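PDB 3NZR: 2-dehydro-3-deoxyphosphogluconate aldolase from Vibrio fischeri, which is an aldolase of the KDGP aldolase family, within the TIM-barrel clan. Local coordinates for residues I119-T124 / V161-M166. Numbering follows the deposited sequence.
Sequences ISPTGT and VKYFPM
Ile119 and Tyr163 pair as parallel neighbours at the C-terminal ends of adjacent strands 114-119 and 160-163, where, as in a TIM barrel, loops leave the sheet. Ile119 N donates to Lys162 O at 2.9 Å, and Phe164 N to Ile119 O at 3.1 Å. Both bonds are nearly straight. Past the strand ends a side chain takes over: Ser120 OG donates to the carbonyl O of Phe164 over a short 2.6 Å, placed by a chi1 of -56° that sets OG beside its own backbone N.

Tyr163 can be followed outward from CB. Its CG lies anti to the backbone N (chi1 -166°), which carries the ring out beside residues 119-121. CD1 passes Ile119 O at 3.8 Å. CE1 meets Ser120 C and Pro121 N. CZ packs against Pro121 CG at 3.6 Å, and the proline's CD sits over one ring face. At the tip, OH lies 3.4 Å from Pro121 CB. Val178 and Glu174 of helix 172-184 also touch Tyr163. Ile119 and Val161 cross at about a right angle, CD1 of Ile119 lying 3.7 Å from CG1 of Val161.

The chemistry implies a join in two parts. Backbone bonds close the parallel pairing, and the serine hydroxyl adds one more. Pro121 and Tyr163 pack together beside helix 172-184, whose Glu174 bonds Thr122 N and Gly123 N directly.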
# COMPACT_ATOMS: atom_id res chain seq x y z
N ILE A 119 7.60 -10.08 -2.83
CA ILE A 119 6.82 -11.11 -2.16
C ILE A 119 7.69 -12.38 -2.21
O ILE A 119 8.62 -12.51 -3.01
CB ILE A 119 5.48 -11.30 -2.81
CG1 ILE A 119 5.63 -11.91 -4.19
CG2 ILE A 119 4.64 -9.98 -2.84
CD1 ILE A 119 4.25 -12.00 -4.81
N SER A 120 7.47 -13.29 -1.27
CA SER A 120 8.38 -14.37 -1.06
C SER A 120 7.78 -15.75 -1.04
O SER A 120 6.60 -15.91 -0.67
CB SER A 120 9.06 -14.13 0.25
OG SER A 120 9.71 -12.79 0.27
N PRO A 121 8.62 -16.76 -1.25
CA PRO A 121 8.12 -18.13 -1.27
C PRO A 121 7.75 -18.52 0.13
O PRO A 121 8.19 -17.85 1.09
CB PRO A 121 9.33 -18.96 -1.73
CG PRO A 121 10.21 -18.06 -2.40
CD PRO A 121 9.99 -16.67 -1.76
N THR A 122 6.90 -19.52 0.24
CA THR A 122 6.45 -19.99 1.54
C THR A 122 6.60 -21.49 1.77
O THR A 122 6.34 -21.96 2.85
CB THR A 122 4.95 -19.70 1.69
OG1 THR A 122 4.24 -20.45 0.69
CG2 THR A 122 4.67 -18.19 1.64
N GLY A 123 6.94 -22.23 0.74
CA GLY A 123 6.96 -23.68 0.82
C GLY A 123 5.71 -24.27 0.25
O GLY A 123 5.62 -25.48 0.07
N THR A 124 4.72 -23.44 -0.04
CA THR A 124 3.43 -23.93 -0.47
C THR A 124 3.20 -23.27 -1.82
O THR A 124 3.14 -22.05 -1.89
CB THR A 124 2.30 -23.52 0.52
OG1 THR A 124 2.58 -24.09 1.80
CG2 THR A 124 0.97 -23.97 0.07
N VAL A 161 5.89 -8.17 -9.81
CA VAL A 161 6.25 -9.00 -8.73
C VAL A 161 7.76 -9.20 -8.67
O VAL A 161 8.35 -9.75 -9.65
CB VAL A 161 5.61 -10.40 -8.93
CG1 VAL A 161 6.25 -11.36 -7.91
CG2 VAL A 161 4.06 -10.29 -8.65
N LYS A 162 8.40 -8.86 -7.54
CA LYS A 162 9.79 -9.29 -7.32
C LYS A 162 9.73 -10.50 -6.36
O LYS A 162 9.32 -10.39 -5.20
CB LYS A 162 10.61 -8.22 -6.68
CG LYS A 162 12.04 -8.61 -6.27
CD LYS A 162 12.68 -7.41 -5.65
CE LYS A 162 14.18 -7.52 -5.51
NZ LYS A 162 14.62 -6.28 -4.77
N TYR A 163 10.09 -11.64 -6.89
CA TYR A 163 9.97 -12.88 -6.20
C TYR A 163 11.32 -13.18 -5.63
O TYR A 163 12.30 -13.40 -6.36
CB TYR A 163 9.59 -13.97 -7.21
CG TYR A 163 9.12 -15.19 -6.55
CD1 TYR A 163 8.05 -15.14 -5.64
CD2 TYR A 163 9.72 -16.42 -6.80
CE1 TYR A 163 7.60 -16.27 -4.99
CE2 TYR A 163 9.25 -17.56 -6.16
CZ TYR A 163 8.18 -17.47 -5.27
OH TYR A 163 7.67 -18.58 -4.63
N PHE A 164 11.40 -13.11 -4.31
CA PHE A 164 12.68 -13.24 -3.62
C PHE A 164 12.43 -13.72 -2.21
O PHE A 164 11.43 -13.26 -1.58
CB PHE A 164 13.34 -11.87 -3.57
CG PHE A 164 14.59 -11.81 -2.77
CD1 PHE A 164 15.85 -12.01 -3.37
CD2 PHE A 164 14.53 -11.46 -1.43
CE1 PHE A 164 17.00 -11.93 -2.61
CE2 PHE A 164 15.69 -11.36 -0.67
CZ PHE A 164 16.91 -11.59 -1.23
N PRO A 165 13.35 -14.55 -1.68
CA PRO A 165 14.50 -15.17 -2.33
C PRO A 165 14.18 -16.48 -3.05
O PRO A 165 13.59 -17.37 -2.47
CB PRO A 165 15.46 -15.45 -1.17
CG PRO A 165 14.59 -15.70 -0.01
CD PRO A 165 13.36 -14.77 -0.22
N MSE A 166 14.64 -16.60 -4.29
CA MSE A 166 14.25 -17.74 -5.08
C MSE A 166 15.13 -18.96 -4.84
O MSE A 166 14.75 -20.08 -5.13
CB MSE A 166 14.30 -17.35 -6.52
CG MSE A 166 13.50 -18.17 -7.43
SE MSE A 166 13.27 -17.08 -9.09
CE MSE A 166 15.05 -17.34 -9.80